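Local coordinates for actin-related protein 8 (Homo sapiens, PDB 4FO0) that binds ATP with low basal ATPase activity, does not polymerize, and is a proposed core component of the INO80 chromatin-remodeling complex, at residues Leu315-Ser327 / Gly510-His522. Residues are numbered along the deposited sequence; the frame is centred on the assembly and turned at random.
Sequences LKETFCHLDQDIS and GLMFHKAQEFLQH. With ATP (adenosine-5'-triphosphate), chain C.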
loop_
_atom_site.group_PDB
_atom_site.type_symbol
_atom_site.label_atom_id
_atom_site.label_comp_id
_atom_site.label_asym_id
_atom_site.label_seq_id
_atom_site.Cartn_x
_atom_site.Cartn_y
_atom_site.Cartn_z
ATOM N N LEU A 315 1.987 14.344 6.530
ATOM C CA LEU A 315 2.122 14.600 7.955
ATOM C C LEU A 315 2.367 13.317 8.739
ATOM O O LEU A 315 3.282 13.245 9.560
ATOM C CB LEU A 315 0.888 15.334 8.487
ATOM C CG LEU A 315 0.787 16.779 7.965
ATOM C CD1 LEU A 315 -0.330 17.545 8.634
ATOM C CD2 LEU A 315 2.109 17.511 8.137
ATOM N N LYS A 316 1.555 12.298 8.481
ATOM C CA LYS A 316 1.800 10.999 9.075
ATOM C C LYS A 316 3.242 10.533 8.836
ATOM O O LYS A 316 3.902 10.043 9.752
ATOM C CB LYS A 316 0.848 9.947 8.517
ATOM C CG LYS A 316 1.274 8.532 8.887
ATOM C CD LYS A 316 0.535 7.472 8.112
ATOM C CE LYS A 316 0.908 7.494 6.648
ATOM N NZ LYS A 316 0.222 6.392 5.926
ATOM N N GLU A 317 3.730 10.669 7.609
ATOM C CA GLU A 317 5.039 10.106 7.291
ATOM C C GLU A 317 6.159 10.876 7.936
ATOM O O GLU A 317 7.259 10.347 8.136
ATOM C CB GLU A 317 5.263 10.056 5.805
ATOM C CG GLU A 317 4.300 9.162 5.097
ATOM C CD GLU A 317 4.158 9.540 3.647
ATOM O OE1 GLU A 317 4.726 10.586 3.250
ATOM O OE2 GLU A 317 3.470 8.795 2.915
ATOM N N THR A 318 5.862 12.120 8.286
ATOM C CA THR A 318 6.845 13.000 8.909
ATOM C C THR A 318 6.870 12.871 10.430
ATOM O O THR A 318 7.936 12.834 11.042
ATOM C CB THR A 318 6.577 14.451 8.515
ATOM O OG1 THR A 318 6.775 14.577 7.107
ATOM C CG2 THR A 318 7.511 15.380 9.220
ATOM N N PHE A 319 5.693 12.767 11.029
ATOM C CA PHE A 319 5.567 12.821 12.479
ATOM C C PHE A 319 5.391 11.494 13.210
ATOM O O PHE A 319 5.953 11.300 14.281
ATOM C CB PHE A 319 4.420 13.739 12.832
ATOM C CG PHE A 319 4.654 15.141 12.417
ATOM C CD1 PHE A 319 5.946 15.611 12.282
ATOM C CD2 PHE A 319 3.596 15.993 12.158
ATOM C CE1 PHE A 319 6.185 16.905 11.898
ATOM C CE2 PHE A 319 3.826 17.291 11.782
ATOM C CZ PHE A 319 5.125 17.745 11.646
ATOM N N CYS A 320 4.593 10.600 12.647
ATOM C CA CYS A 320 4.298 9.327 13.286
ATOM C C CYS A 320 5.542 8.457 13.480
ATOM O O CYS A 320 6.446 8.433 12.641
ATOM C CB CYS A 320 3.205 8.597 12.498
ATOM S SG CYS A 320 1.597 9.447 12.664
ATOM N N HIS A 321 5.591 7.758 14.609
ATOM C CA HIS A 321 6.731 6.896 14.930
ATOM C C HIS A 321 6.229 5.753 15.795
ATOM O O HIS A 321 5.135 5.844 16.357
ATOM C CB HIS A 321 7.808 7.688 15.683
ATOM C CG HIS A 321 7.350 8.204 17.016
ATOM N ND1 HIS A 321 7.479 7.476 18.180
ATOM C CD2 HIS A 321 6.741 9.363 17.363
ATOM C CE1 HIS A 321 6.975 8.169 19.187
ATOM N NE2 HIS A 321 6.526 9.318 18.719
ATOM N N LEU A 322 7.015 4.683 15.898
ATOM C CA LEU A 322 6.725 3.597 16.845
ATOM C C LEU A 322 7.849 3.449 17.874
ATOM O O LEU A 322 8.303 2.342 18.175
ATOM C CB LEU A 322 6.503 2.279 16.114
ATOM C CG LEU A 322 5.213 2.170 15.310
ATOM C CD1 LEU A 322 5.285 0.997 14.338
ATOM C CD2 LEU A 322 4.034 2.014 16.243
ATOM N N ASP A 323 8.292 4.578 18.412
ATOM C CA ASP A 323 9.403 4.600 19.351
ATOM C C ASP A 323 8.938 5.034 20.760
ATOM O O ASP A 323 8.586 6.196 20.966
ATOM C CB ASP A 323 10.466 5.551 18.793
ATOM C CG ASP A 323 11.705 5.644 19.664
ATOM O OD1 ASP A 323 11.706 5.073 20.780
ATOM O OD2 ASP A 323 12.675 6.312 19.228
ATOM N N GLN A 324 8.929 4.110 21.724
ATOM C CA GLN A 324 8.504 4.445 23.095
ATOM C C GLN A 324 9.255 5.634 23.666
ATOM O O GLN A 324 8.714 6.406 24.462
ATOM C CB GLN A 324 8.713 3.275 24.054
ATOM C CG GLN A 324 7.631 2.244 24.028
ATOM C CD GLN A 324 6.291 2.770 24.511
ATOM O OE1 GLN A 324 5.316 2.790 23.754
ATOM N NE2 GLN A 324 6.225 3.165 25.784
ATOM N N ASP A 325 10.506 5.775 23.260
ATOM C CA ASP A 325 11.409 6.716 23.904
ATOM C C ASP A 325 11.231 8.162 23.464
ATOM O O ASP A 325 11.745 9.078 24.111
ATOM C CB ASP A 325 12.855 6.244 23.750
ATOM C CG ASP A 325 13.081 4.872 24.368
ATOM O OD1 ASP A 325 12.457 4.571 25.412
ATOM O OD2 ASP A 325 13.864 4.085 23.801
ATOM N N ILE A 326 10.493 8.365 22.377
ATOM C CA ILE A 326 10.096 9.701 21.952
ATOM C C ILE A 326 8.796 10.039 22.663
ATOM O O ILE A 326 7.748 9.458 22.372
ATOM C CB ILE A 326 9.847 9.766 20.426
ATOM C CG1 ILE A 326 11.107 9.421 19.646
ATOM C CG2 ILE A 326 9.371 11.141 20.004
ATOM C CD1 ILE A 326 10.894 9.490 18.141
ATOM N N SER A 327 8.849 10.976 23.598
ATOM C CA SER A 327 7.675 11.247 24.418
ATOM C C SER A 327 7.592 12.712 24.774
ATOM O O SER A 327 8.505 13.482 24.480
ATOM C CB SER A 327 7.734 10.416 25.701
ATOM O OG SER A 327 8.834 10.811 26.510
ATOM N N GLY A 510 3.346 0.886 4.175
ATOM C CA GLY A 510 2.437 1.118 5.287
ATOM C C GLY A 510 3.080 1.100 6.660
ATOM O O GLY A 510 2.596 1.751 7.573
ATOM N N LEU A 511 4.162 0.347 6.828
ATOM C CA LEU A 511 4.781 0.262 8.146
ATOM C C LEU A 511 6.173 0.890 8.153
ATOM O O LEU A 511 7.065 0.439 8.857
ATOM C CB LEU A 511 4.808 -1.184 8.661
ATOM C CG LEU A 511 4.780 -1.362 10.181
ATOM C CD1 LEU A 511 3.383 -1.109 10.751
ATOM C CD2 LEU A 511 5.252 -2.742 10.552
ATOM N N MET A 512 6.340 1.963 7.387
ATOM C CA MET A 512 7.636 2.614 7.294
ATOM C C MET A 512 7.928 3.625 8.406
ATOM O O MET A 512 8.624 4.610 8.200
ATOM C CB MET A 512 7.843 3.197 5.895
ATOM C CG MET A 512 8.414 2.160 4.921
ATOM S SD MET A 512 8.638 2.721 3.223
ATOM C CE MET A 512 9.492 4.280 3.444
ATOM N N PHE A 513 7.431 3.343 9.601
ATOM C CA PHE A 513 7.662 4.211 10.748
ATOM C C PHE A 513 8.969 3.931 11.471
ATOM O O PHE A 513 9.437 2.800 11.546
ATOM C CB PHE A 513 6.531 4.075 11.745
ATOM C CG PHE A 513 5.197 4.261 11.145
ATOM C CD1 PHE A 513 4.704 5.529 10.921
ATOM C CD2 PHE A 513 4.424 3.166 10.803
ATOM C CE1 PHE A 513 3.455 5.709 10.366
ATOM C CE2 PHE A 513 3.177 3.337 10.255
ATOM C CZ PHE A 513 2.687 4.615 10.032
ATOM N N HIS A 514 9.536 4.988 12.024
ATOM C CA HIS A 514 10.750 4.900 12.806
ATOM C C HIS A 514 10.555 3.918 13.973
ATOM O O HIS A 514 9.553 3.992 14.705
ATOM C CB HIS A 514 11.112 6.313 13.277
ATOM C CG HIS A 514 12.391 6.391 14.042
ATOM N ND1 HIS A 514 12.429 6.614 15.403
ATOM C CD2 HIS A 514 13.679 6.291 13.638
ATOM C CE1 HIS A 514 13.687 6.643 15.804
ATOM N NE2 HIS A 514 14.465 6.446 14.754
ATOM N N LYS A 515 11.503 2.990 14.116
ATOM C CA LYS A 515 11.486 1.951 15.158
ATOM C C LYS A 515 10.464 0.842 14.914
ATOM O O LYS A 515 10.183 0.028 15.797
ATOM C CB LYS A 515 11.273 2.546 16.556
ATOM C CG LYS A 515 12.431 3.387 17.048
ATOM C CD LYS A 515 13.726 2.620 16.955
ATOM C CE LYS A 515 14.867 3.354 17.665
ATOM N NZ LYS A 515 16.149 2.570 17.672
ATOM N N ALA A 516 9.907 0.792 13.715
ATOM C CA ALA A 516 8.870 -0.185 13.463
ATOM C C ALA A 516 9.405 -1.615 13.646
ATOM O O ALA A 516 8.753 -2.455 14.274
ATOM C CB ALA A 516 8.275 0.017 12.089
ATOM N N GLN A 517 10.596 -1.885 13.116
ATOM C CA GLN A 517 11.187 -3.224 13.209
ATOM C C GLN A 517 11.286 -3.744 14.649
ATOM O O GLN A 517 10.764 -4.815 14.975
ATOM C CB GLN A 517 12.567 -3.260 12.557
ATOM C CG GLN A 517 13.375 -4.462 12.982
ATOM C CD GLN A 517 14.704 -4.546 12.283
ATOM O OE1 GLN A 517 14.801 -4.341 11.066
ATOM N NE2 GLN A 517 15.745 -4.854 13.047
ATOM N N GLU A 518 11.980 -2.979 15.488
ATOM C CA GLU A 518 12.084 -3.238 16.917
ATOM C C GLU A 518 10.710 -3.385 17.546
ATOM O O GLU A 518 10.431 -4.376 18.223
ATOM C CB GLU A 518 12.827 -2.089 17.610
ATOM C CG GLU A 518 14.151 -1.681 16.942
ATOM C CD GLU A 518 13.974 -0.841 15.660
ATOM O OE1 GLU A 518 13.066 -1.131 14.851
ATOM O OE2 GLU A 518 14.755 0.116 15.458
ATOM N N PHE A 519 9.845 -2.402 17.314
ATOM C CA PHE A 519 8.541 -2.387 17.965
ATOM C C PHE A 519 7.808 -3.693 17.753
ATOM O O PHE A 519 7.244 -4.283 18.683
ATOM C CB PHE A 519 7.690 -1.237 17.444
ATOM C CG PHE A 519 6.301 -1.230 17.986
ATOM C CD1 PHE A 519 5.323 -2.043 17.433
ATOM C CD2 PHE A 519 5.967 -0.418 19.052
ATOM C CE1 PHE A 519 4.034 -2.046 17.930
ATOM C CE2 PHE A 519 4.669 -0.404 19.550
ATOM C CZ PHE A 519 3.701 -1.218 18.995
ATOM N N LEU A 520 7.823 -4.142 16.510
ATOM C CA LEU A 520 7.085 -5.327 16.122
ATOM C C LEU A 520 7.774 -6.600 16.611
ATOM O O LEU A 520 7.118 -7.554 17.028
ATOM C CB LEU A 520 6.929 -5.352 14.604
ATOM C CG LEU A 520 6.327 -6.626 14.031
ATOM C CD1 LEU A 520 4.884 -6.803 14.487
ATOM C CD2 LEU A 520 6.432 -6.590 12.528
ATOM N N GLN A 521 9.100 -6.612 16.555
ATOM C CA GLN A 521 9.866 -7.757 17.020
ATOM C C GLN A 521 9.599 -7.978 18.499
ATOM O O GLN A 521 9.488 -9.112 18.961
ATOM C CB GLN A 521 11.350 -7.524 16.783
ATOM C CG GLN A 521 12.199 -7.873 17.965
ATOM C CD GLN A 521 13.108 -9.014 17.660
ATOM O OE1 GLN A 521 14.082 -8.866 16.915
ATOM N NE2 GLN A 521 12.788 -10.180 18.205
ATOM N N HIS A 522 9.485 -6.880 19.234
ATOM C CA HIS A 522 9.184 -6.941 20.654
ATOM C C HIS A 522 7.829 -7.587 20.926
ATOM O O HIS A 522 7.722 -8.434 21.805
ATOM C CB HIS A 522 9.251 -5.541 21.257
ATOM C CG HIS A 522 8.714 -5.445 22.652
ATOM N ND1 HIS A 522 9.526 -5.251 23.750
ATOM C CD2 HIS A 522 7.444 -5.496 23.124
ATOM C CE1 HIS A 522 8.779 -5.188 24.839
ATOM N NE2 HIS A 522 7.513 -5.331 24.487
HETATM P PG ATP C . -1.956 -1.547 -1.326
HETATM O O1G ATP C . -0.762 -2.450 -1.189
HETATM O O2G ATP C . -2.793 -1.766 -2.563
HETATM O O3G ATP C . -2.787 -1.372 -0.072
HETATM P PB ATP C . 0.042 0.314 -2.321
HETATM O O1B ATP C . -0.337 1.535 -3.115
HETATM O O2B ATP C . 0.798 -0.865 -2.916
HETATM O O3B ATP C . -1.311 -0.100 -1.557
HETATM P PA ATP C . 2.375 1.128 -0.894
HETATM O O1A ATP C . 2.718 2.130 -1.965
HETATM O O2A ATP C . 3.174 -0.135 -0.700
HETATM O O3A ATP C . 0.812 0.814 -1.004
HETATM O "O5'" ATP C . 2.376 1.918 0.493
HETATM C "C5'" ATP C . 1.658 3.140 0.548
HETATM C "C4'" ATP C . 1.559 3.566 1.991
HETATM O "O4'" ATP C . 2.882 3.699 2.489
HETATM C "C3'" ATP C . 0.890 4.920 2.165
HETATM O "O3'" ATP C . -0.117 4.832 3.179
HETATM C "C2'" ATP C . 2.008 5.828 2.615
HETATM O "O2'" ATP C . 1.570 6.856 3.491
HETATM C "C1'" ATP C . 2.894 4.843 3.334
HETATM N N9 ATP C . 4.234 5.405 3.554
HETATM C C8 ATP C . 5.125 5.727 2.606
HETATM N N7 ATP C . 6.252 6.231 3.163
HETATM C C5 ATP C . 6.081 6.229 4.490
HETATM C C6 ATP C . 6.879 6.639 5.656
HETATM N N6 ATP C . 8.122 7.152 5.474
HETATM N N1 ATP C . 6.323 6.476 6.885
HETATM C C2 ATP C . 5.088 5.968 7.061
HETATM N N3 ATP C . 4.303 5.583 6.032
HETATM C C4 ATP C . 4.741 5.687 4.750
HETATM O O HOH W 1 1.945 4.362 6.781
HETATM O O HOH W 2 8.672 7.550 11.528
#
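The Lys316 chain runs nearly perpendicular to the Phe513 side chain, beside the ATP. From CB, it runs with CG anti to the backbone N (chi1 167°), which brings CG to the edge of the Phe513 ring, 3.9 Å from CE1. CD lies near CE1 and CZ of the same ring; a bend at chi3 then carries CE to the ribose. At the tip, NZ donates to ATP O2' (2.8 Å), more weakly to O3', and through a water to Gly510 O. O2' in turn donates to Glu317 OE2, while ATP C2 lies over one face of Phe513, toward its rim, so both segments hold the nucleoside. Farther along, Leu322 N donates a hydrogen bond to His514 O (2.9 Å), and a second water bridges Cys320 O and His514 N. Leu322 CD1 packs on Ala516 CB, and CD2 sits over the centre of the Phe519 ring, 4.1 Å from its centroid, a CH-pi contact. Asp323 CB lies against Lys515 CG. The contact joins helix 306-319 and the loop after it to the loop between strand 503-507 and helix 516-527 and that helix's first turns, where Leu520 packs on Val541 of strand 540-542; helix 280-293 lies against Lys316 and Phe513, helix 353-359 against Leu322.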